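Local coordinates for protein aminotransferase, class IV (PDB 4TVI) that probably transfers amino groups between branched-chain amino acids and 2-oxoglutarate with the help of pyridoxal 5'-phosphate, at residues L63-A68 against Y121-Y126; L209-E214 against E259-I264; I247-E252 against A304-W309. All blocks are in the same frame, centred on the assembly; numbering follows the deposited sequence.

Contact 1: L63-A68 against Y121-Y126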
# COMPACT_ATOMS: atom_id res chain seq x y z
N LEU A 63 1.16 -2.47 7.08
CA LEU A 63 1.07 -1.53 8.21
C LEU A 63 -0.21 -0.69 8.20
O LEU A 63 -0.61 -0.14 7.17
CB LEU A 63 2.29 -0.60 8.24
CG LEU A 63 2.43 0.31 9.48
CD1 LEU A 63 3.90 0.50 9.88
CD2 LEU A 63 1.77 1.67 9.26
N VAL A 64 -0.84 -0.60 9.37
CA VAL A 64 -1.97 0.30 9.57
C VAL A 64 -1.59 1.36 10.59
O VAL A 64 -0.65 1.18 11.36
CB VAL A 64 -3.21 -0.45 10.07
CG1 VAL A 64 -3.64 -1.48 9.05
CG2 VAL A 64 -2.93 -1.11 11.40
N PHE A 65 -2.33 2.46 10.60
CA PHE A 65 -2.03 3.56 11.50
C PHE A 65 -3.29 4.33 11.86
O PHE A 65 -4.33 4.17 11.22
CB PHE A 65 -1.00 4.50 10.88
CG PHE A 65 -1.53 5.30 9.72
CD1 PHE A 65 -1.61 4.74 8.45
CD2 PHE A 65 -1.95 6.61 9.90
CE1 PHE A 65 -2.09 5.48 7.39
CE2 PHE A 65 -2.44 7.35 8.84
CZ PHE A 65 -2.51 6.79 7.58
N ASP A 66 -3.20 5.16 12.89
CA ASP A 66 -4.27 6.12 13.16
C ASP A 66 -3.65 7.45 13.55
O ASP A 66 -2.43 7.64 13.42
CB ASP A 66 -5.21 5.60 14.25
CG ASP A 66 -6.65 5.99 14.00
OD1 ASP A 66 -6.99 7.18 14.17
OD2 ASP A 66 -7.45 5.10 13.61
N GLY A 67 -4.48 8.38 13.98
CA GLY A 67 -3.99 9.69 14.36
C GLY A 67 -4.86 10.37 15.38
O GLY A 67 -6.05 10.57 15.14
N ALA A 68 -4.28 10.70 16.53
CA ALA A 68 -4.97 11.54 17.51
C ALA A 68 -4.18 12.83 17.72
O ALA A 68 -3.08 12.98 17.20
CB ALA A 68 -5.16 10.79 18.81
N TYR A 121 1.11 15.37 17.94
CA TYR A 121 0.48 14.45 17.01
C TYR A 121 0.78 13.00 17.38
O TYR A 121 1.94 12.60 17.52
CB TYR A 121 0.93 14.78 15.58
CG TYR A 121 0.60 13.74 14.54
CD1 TYR A 121 -0.70 13.30 14.33
CD2 TYR A 121 1.60 13.24 13.72
CE1 TYR A 121 -0.98 12.35 13.36
CE2 TYR A 121 1.33 12.30 12.75
CZ TYR A 121 0.04 11.86 12.57
OH TYR A 121 -0.20 10.92 11.59
N ILE A 122 -0.29 12.23 17.56
CA ILE A 122 -0.22 10.86 18.08
C ILE A 122 -0.54 9.81 17.01
O ILE A 122 -1.67 9.74 16.53
CB ILE A 122 -1.22 10.68 19.25
CG1 ILE A 122 -0.99 11.75 20.33
CG2 ILE A 122 -1.12 9.28 19.84
CD1 ILE A 122 -2.16 11.88 21.29
N ARG A 123 0.45 9.00 16.64
CA ARG A 123 0.23 7.99 15.60
C ARG A 123 0.55 6.57 16.08
O ARG A 123 1.71 6.17 16.14
CB ARG A 123 1.07 8.30 14.35
CG ARG A 123 0.85 7.27 13.21
CD ARG A 123 1.60 7.63 11.93
NE ARG A 123 3.05 7.68 12.13
CZ ARG A 123 3.75 8.81 12.19
NH1 ARG A 123 3.14 9.97 12.06
NH2 ARG A 123 5.07 8.77 12.39
N PRO A 124 -0.50 5.81 16.43
CA PRO A 124 -0.36 4.37 16.69
C PRO A 124 -0.15 3.59 15.40
O PRO A 124 -0.74 3.96 14.38
CB PRO A 124 -1.71 3.99 17.33
CG PRO A 124 -2.39 5.29 17.64
CD PRO A 124 -1.87 6.27 16.65
N MET A 125 0.66 2.54 15.43
CA MET A 125 0.93 1.76 14.22
C MET A 125 1.04 0.26 14.51
O MET A 125 1.68 -0.16 15.47
CB MET A 125 2.22 2.25 13.56
CG MET A 125 2.12 3.63 12.94
SD MET A 125 3.70 4.24 12.31
CE MET A 125 4.65 4.36 13.83
N TYR A 126 0.38 -0.54 13.68
CA TYR A 126 0.47 -2.00 13.72
C TYR A 126 0.97 -2.51 12.38
O TYR A 126 0.63 -1.94 11.34
CB TYR A 126 -0.89 -2.64 14.00
CG TYR A 126 -1.39 -2.62 15.42
CD1 TYR A 126 -0.70 -3.26 16.44
CD2 TYR A 126 -2.61 -2.02 15.72
CE1 TYR A 126 -1.20 -3.26 17.74
CE2 TYR A 126 -3.11 -2.03 17.00
CZ TYR A 126 -2.40 -2.65 18.01
OH TYR A 126 -2.91 -2.64 19.29

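Contact 2: L209-E214 against E259-I264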
# COMPACT_ATOMS: atom_id res chain seq x y z
N LEU A 209 -18.05 5.72 -9.01
CA LEU A 209 -19.35 6.16 -9.51
C LEU A 209 -19.34 7.62 -9.94
O LEU A 209 -20.29 8.10 -10.53
CB LEU A 209 -20.43 5.94 -8.45
CG LEU A 209 -20.68 4.49 -8.03
CD1 LEU A 209 -21.85 4.41 -7.06
CD2 LEU A 209 -20.97 3.67 -9.27
N GLY A 210 -18.27 8.33 -9.62
CA GLY A 210 -18.18 9.74 -9.98
C GLY A 210 -18.78 10.63 -8.91
O GLY A 210 -18.97 11.83 -9.13
N ASN A 211 -19.07 10.06 -7.75
CA ASN A 211 -19.60 10.86 -6.65
C ASN A 211 -18.48 11.26 -5.70
O ASN A 211 -17.57 10.47 -5.43
CB ASN A 211 -20.67 10.07 -5.90
CG ASN A 211 -21.86 9.76 -6.78
OD1 ASN A 211 -22.33 10.62 -7.52
ND2 ASN A 211 -22.37 8.54 -6.69
N VAL A 212 -18.53 12.50 -5.21
CA VAL A 212 -17.51 13.01 -4.31
C VAL A 212 -17.40 12.14 -3.07
O VAL A 212 -18.42 11.76 -2.48
CB VAL A 212 -17.79 14.47 -3.90
CG1 VAL A 212 -16.75 14.94 -2.89
CG2 VAL A 212 -17.79 15.37 -5.11
N ALA A 213 -16.17 11.80 -2.71
CA ALA A 213 -15.90 11.02 -1.51
C ALA A 213 -15.31 11.89 -0.41
O ALA A 213 -15.80 11.91 0.71
CB ALA A 213 -14.95 9.87 -1.84
N GLU A 214 -14.24 12.61 -0.75
CA GLU A 214 -13.49 13.40 0.22
C GLU A 214 -12.39 14.15 -0.52
O GLU A 214 -12.36 14.14 -1.75
CB GLU A 214 -12.89 12.53 1.33
CG GLU A 214 -12.05 11.37 0.80
CD GLU A 214 -11.27 10.66 1.90
OE1 GLU A 214 -11.39 11.09 3.06
OE2 GLU A 214 -10.56 9.69 1.60
N GLU A 259 -26.13 13.92 5.13
CA GLU A 259 -25.20 12.93 4.61
C GLU A 259 -25.81 12.26 3.39
O GLU A 259 -26.61 11.34 3.51
CB GLU A 259 -24.86 11.90 5.67
CG GLU A 259 -24.20 12.51 6.89
CD GLU A 259 -23.90 11.47 7.94
OE1 GLU A 259 -22.94 10.69 7.74
OE2 GLU A 259 -24.64 11.42 8.95
N THR A 260 -25.42 12.74 2.22
CA THR A 260 -26.07 12.36 0.99
C THR A 260 -25.06 12.18 -0.13
O THR A 260 -23.87 12.46 0.04
CB THR A 260 -27.11 13.41 0.57
OG1 THR A 260 -27.87 12.92 -0.54
CG2 THR A 260 -26.41 14.70 0.17
N THR A 261 -25.53 11.71 -1.28
CA THR A 261 -24.66 11.54 -2.43
C THR A 261 -24.41 12.91 -3.07
O THR A 261 -25.36 13.62 -3.42
CB THR A 261 -25.27 10.58 -3.46
OG1 THR A 261 -25.41 9.28 -2.88
CG2 THR A 261 -24.39 10.49 -4.71
N LEU A 262 -23.15 13.29 -3.18
CA LEU A 262 -22.80 14.59 -3.75
C LEU A 262 -21.91 14.44 -4.98
O LEU A 262 -21.03 13.58 -5.03
CB LEU A 262 -22.10 15.46 -2.70
CG LEU A 262 -22.89 15.81 -1.44
CD1 LEU A 262 -21.97 16.42 -0.40
CD2 LEU A 262 -24.06 16.75 -1.75
N LYS A 263 -22.14 15.29 -5.97
CA LYS A 263 -21.31 15.33 -7.16
C LYS A 263 -20.42 16.56 -7.16
O LYS A 263 -20.56 17.44 -6.31
CB LYS A 263 -22.19 15.29 -8.42
CG LYS A 263 -22.89 13.96 -8.63
CD LYS A 263 -23.60 13.88 -9.98
CE LYS A 263 -22.62 14.13 -11.12
NZ LYS A 263 -21.44 13.22 -11.06
N ILE A 264 -19.50 16.62 -8.11
CA ILE A 264 -18.60 17.77 -8.26
C ILE A 264 -19.42 19.04 -8.41
O ILE A 264 -19.09 20.08 -7.84
CB ILE A 264 -17.66 17.62 -9.47
CG1 ILE A 264 -16.65 16.48 -9.24
CG2 ILE A 264 -16.92 18.92 -9.73
CD1 ILE A 264 -15.69 16.74 -8.10
O HOH W 1 -19.10 14.41 -9.78
O HOH W 2 -21.26 11.77 -2.38

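Contact 3: I247-E252 against A304-W309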
# COMPACT_ATOMS: atom_id res chain seq x y z
N ILE A 247 -20.34 16.61 12.77
CA ILE A 247 -21.74 16.40 12.40
C ILE A 247 -22.62 16.41 13.65
O ILE A 247 -23.65 17.07 13.69
CB ILE A 247 -21.94 15.07 11.65
CG1 ILE A 247 -21.29 15.13 10.26
CG2 ILE A 247 -23.42 14.74 11.53
CD1 ILE A 247 -21.30 13.79 9.54
N LYS A 248 -22.18 15.68 14.67
CA LYS A 248 -22.91 15.58 15.93
C LYS A 248 -23.06 16.95 16.59
O LYS A 248 -24.15 17.31 17.02
CB LYS A 248 -22.19 14.60 16.87
CG LYS A 248 -22.86 14.40 18.23
CD LYS A 248 -22.13 13.33 19.03
CE LYS A 248 -22.50 13.38 20.51
NZ LYS A 248 -23.94 13.14 20.75
N LEU A 249 -21.98 17.72 16.63
CA LEU A 249 -22.01 19.03 17.27
C LEU A 249 -22.84 20.04 16.47
O LEU A 249 -23.58 20.83 17.06
CB LEU A 249 -20.59 19.56 17.46
CG LEU A 249 -19.77 18.80 18.51
CD1 LEU A 249 -18.33 19.26 18.51
CD2 LEU A 249 -20.40 18.98 19.88
N LEU A 250 -22.73 20.00 15.15
CA LEU A 250 -23.51 20.90 14.30
C LEU A 250 -25.00 20.65 14.47
O LEU A 250 -25.78 21.59 14.64
CB LEU A 250 -23.12 20.74 12.84
CG LEU A 250 -21.86 21.49 12.42
CD1 LEU A 250 -21.40 21.04 11.04
CD2 LEU A 250 -22.15 22.99 12.43
N ARG A 251 -25.40 19.38 14.45
CA ARG A 251 -26.82 19.06 14.59
C ARG A 251 -27.32 19.47 15.97
O ARG A 251 -28.45 19.95 16.10
CB ARG A 251 -27.07 17.57 14.34
CG ARG A 251 -26.91 17.17 12.88
CD ARG A 251 -27.33 15.74 12.63
NE ARG A 251 -27.27 15.39 11.21
CZ ARG A 251 -26.95 14.18 10.76
NH1 ARG A 251 -26.65 13.21 11.62
NH2 ARG A 251 -26.90 13.94 9.46
N GLU A 252 -26.48 19.31 16.99
CA GLU A 252 -26.85 19.70 18.35
C GLU A 252 -27.00 21.21 18.49
O GLU A 252 -27.71 21.68 19.37
CB GLU A 252 -25.83 19.19 19.36
CG GLU A 252 -25.90 17.69 19.59
CD GLU A 252 -24.87 17.20 20.60
OE1 GLU A 252 -24.12 18.03 21.15
OE2 GLU A 252 -24.83 15.97 20.83
N ALA A 304 -15.70 26.38 15.99
CA ALA A 304 -15.95 26.91 17.33
C ALA A 304 -16.63 25.86 18.20
O ALA A 304 -16.26 25.67 19.36
CB ALA A 304 -16.80 28.17 17.26
N LEU A 305 -17.61 25.17 17.62
CA LEU A 305 -18.34 24.13 18.33
C LEU A 305 -17.44 22.98 18.72
O LEU A 305 -17.58 22.40 19.80
CB LEU A 305 -19.49 23.61 17.46
CG LEU A 305 -20.67 24.57 17.26
CD1 LEU A 305 -21.62 24.03 16.19
CD2 LEU A 305 -21.39 24.79 18.58
N TYR A 306 -16.49 22.64 17.85
CA TYR A 306 -15.57 21.55 18.14
C TYR A 306 -14.71 21.92 19.35
O TYR A 306 -14.53 21.12 20.26
CB TYR A 306 -14.69 21.22 16.94
CG TYR A 306 -13.86 19.98 17.17
CD1 TYR A 306 -12.64 20.04 17.82
CD2 TYR A 306 -14.33 18.73 16.77
CE1 TYR A 306 -11.89 18.90 18.05
CE2 TYR A 306 -13.59 17.58 17.00
CZ TYR A 306 -12.37 17.68 17.64
OH TYR A 306 -11.62 16.54 17.88
N TRP A 307 -14.16 23.13 19.33
CA TRP A 307 -13.30 23.60 20.41
C TRP A 307 -14.03 23.69 21.75
O TRP A 307 -13.46 23.38 22.79
CB TRP A 307 -12.69 24.96 20.05
CG TRP A 307 -11.25 24.88 19.66
CD1 TRP A 307 -10.18 25.35 20.36
CD2 TRP A 307 -10.73 24.28 18.47
NE1 TRP A 307 -9.02 25.08 19.68
CE2 TRP A 307 -9.33 24.43 18.51
CE3 TRP A 307 -11.31 23.64 17.37
CZ2 TRP A 307 -8.50 23.95 17.50
CZ3 TRP A 307 -10.48 23.16 16.36
CH2 TRP A 307 -9.09 23.32 16.44
N GLU A 308 -15.31 24.09 21.72
CA GLU A 308 -16.10 24.15 22.94
C GLU A 308 -16.22 22.77 23.56
O GLU A 308 -15.96 22.59 24.75
CB GLU A 308 -17.52 24.68 22.70
CG GLU A 308 -18.41 24.45 23.94
CD GLU A 308 -19.88 24.74 23.71
OE1 GLU A 308 -20.36 24.51 22.58
OE2 GLU A 308 -20.56 25.20 24.65
N TRP A 309 -16.64 21.81 22.75
CA TRP A 309 -16.81 20.44 23.22
C TRP A 309 -15.48 19.85 23.70
O TRP A 309 -15.43 19.17 24.72
CB TRP A 309 -17.41 19.56 22.12
CG TRP A 309 -17.27 18.11 22.43
CD1 TRP A 309 -18.06 17.37 23.26
CD2 TRP A 309 -16.28 17.22 21.91
NE1 TRP A 309 -17.62 16.08 23.30
CE2 TRP A 309 -16.53 15.95 22.48
CE3 TRP A 309 -15.20 17.37 21.03
CZ2 TRP A 309 -15.74 14.84 22.19
CZ3 TRP A 309 -14.43 16.27 20.75
CH2 TRP A 309 -14.69 15.02 21.33

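Contact 1: L63-A68 against Y121-Y126
Val-64 and Tyr-126 open an antiparallel beta pairing between strand 64-70, an edge strand, within this chain, of a five-stranded antiparallel sheet in the class IV aminotransferase fold, and strand 120-128 beside it. Five backbone hydrogen bonds hold the two together. At one end Val-64 N meets Tyr-126 O at 2.8 Å, and Tyr-126 N returns the bond to Val-64 O. At the other, Ala-68 and Ile-122 are doubly joined, through Ala-68 N to Ile-122 O (2.8 Å) and Ile-122 N to Ala-68 O (2.9 Å). The middle is less symmetrical. Asp-66 N reaches Pro-124 O at 3.1 Å, but proline has no N-H to give back, and Asp-66 O instead faces carbon: Arg-123 CG lies 3.3 Å from it, with Pro-124 CD also close.

Apolar contacts fill both faces. On one, Val-64 CG2 touches Tyr-126 CB at 3.6 Å and comes near the plane of the tyrosine ring at its edge, while Ala-68 CB rests against Ile-122; helix 78-91 covers this side. On the other, Phe-65 CB packs 3.8 Å from Met-125 CG. With chi1 at 70°, Phe-65 CG sits between the backbone N and the carbonyl carbon, and the ring leads away from Met-125 to meet Trp-59 of the second subunit edge-to-face. The same tryptophan makes a cation-pi contact with Arg-123, whose NH2 also bonds Ala-53 O of that subunit, so this face helps form the dimer interface.

The carboxylate of Asp-66 turns to partners beyond the two strands, forming a salt bridge with Arg-84 through OD2, whereas OD1 bonds His-81 and, on its anti side, receives Gly-67 N at 2.8 Å.

Contact 2: L209-E214 against E259-I264
The carboxamide of Asn-211 carries Thr-261 CG2 over one face: the methyl stands almost directly above Asn-211 CG, 3.3 Å away, and nearly as close to OD1 and ND2. Lys-263 CG also approaches this amide, 3.6 Å from Asn-211 OD1. Thr-261 offers its methyl here because CG2 is anti to the backbone N, with OG1 at a chi1 of -63°.

Next to this amide, Val-212 N bonds Leu-262 O directly at 2.7 Å; the counterpart is relayed by a water that donates to Val-212 O and accepts from Leu-262 N. Alongside, Val-212 CG2 touches Ile-264 CD1 at 3.9 Å, and Phe-267 and Leu-204 also touch Val-212.

Segment 209-214 leads from the turn after strand 202-206 into its antiparallel partner, strand 212-215, where Ala-213 and Glu-214 form a classic beta bulge against Val-205; 259-264 leads from strand 257-260 into helix 264-268. Lys-263 occupies the N-cap position, its own N bonding Asp-266. A second water takes the N-H of Ile-264 at the helix start, donates to Gly-210 O (2.7 Å) and accepts from Lys-263 NZ. The lysine's CB points away from 209-214, and bends at chi3 and chi4 fold the chain back to this water.

The join is thus partly mediated by water, with one direct hydrogen bond and two bridging waters, and water probably shares in stabilising the lysine's charge.

Contact 3: I247-E252 against A304-W309
Leu-249 faces helix 304-309 squarely, and its atoms can be followed one by one into the neighbouring helix. CB starts the contact 4.2 Å from Leu-305 CB, at the place where the two backbones come nearest. CG, anti to the carbonyl carbon at a chi1 of -70°, is the branch point, from which the two methyls part. CD1 goes deepest: it lies 3.5 Å from Leu-305 O and 3.6 Å from Tyr-306 CA, so it rests on the helix backbone itself, and it also reaches Trp-309 CB at 3.7 Å. CD2 turns to Trp-309, meeting its CB at 3.8 Å and the start of the indole at CG. The two side chains cross at about a right angle; with CG anti to its backbone N, Trp-309 presents its CB to both leucine methyls.

A smaller contact flanks this one. Leu-250 CD2 meets Leu-305 CD1 at 3.9 Å, again with the side chains nearly perpendicular. The side chains that meet across the helices do so through carbon, with two methyls also against backbone carbonyl oxygens, Leu-249 CD1 at Leu-305 O and Leu-305 CD1 at Leu-249 O. The salt bridge of these segments lies within one helix: Lys-248 NZ bridges to Glu-252 OE2 at 3.0 Å, one turn further on.

Beyond the pair, Ile-247 and Leu-250 pack on strand 257-260, while Pro-76 lies against Tyr-306 and Trp-309. With axes 9.5 Å apart and crossing at 102°, this is near-perpendicular alpha-alpha packing, in which the C-terminal helix 297-310 lies across helix 241-252, itself laid on the mixed sheet of the class IV aminotransferase fold.

In the fold
Contact 1 is wholly buried and belongs to the five-stranded antiparallel sheet, close to the second subunit; contacts 2 and 3 lie farther from the chain centre and touch no other chain of the assembly. Their chemistry follows their place. The backbone-bonded ladder of contact 1, interrupted at Pro-124, contrasts with the hydrated, partly exposed join of contact 2, while contact 3 is also buried, though farther from the centre, and packs mostly through hydrocarbon. Contacts 2 and 3 share neighbouring elements, since helix 241-252 runs on to strand 257-260; Glu-259 meets Ile-247 by packing and Arg-251 in a long, weak ion pair. Contact 1 stands apart, its centre about 27 Å from that of contact 2.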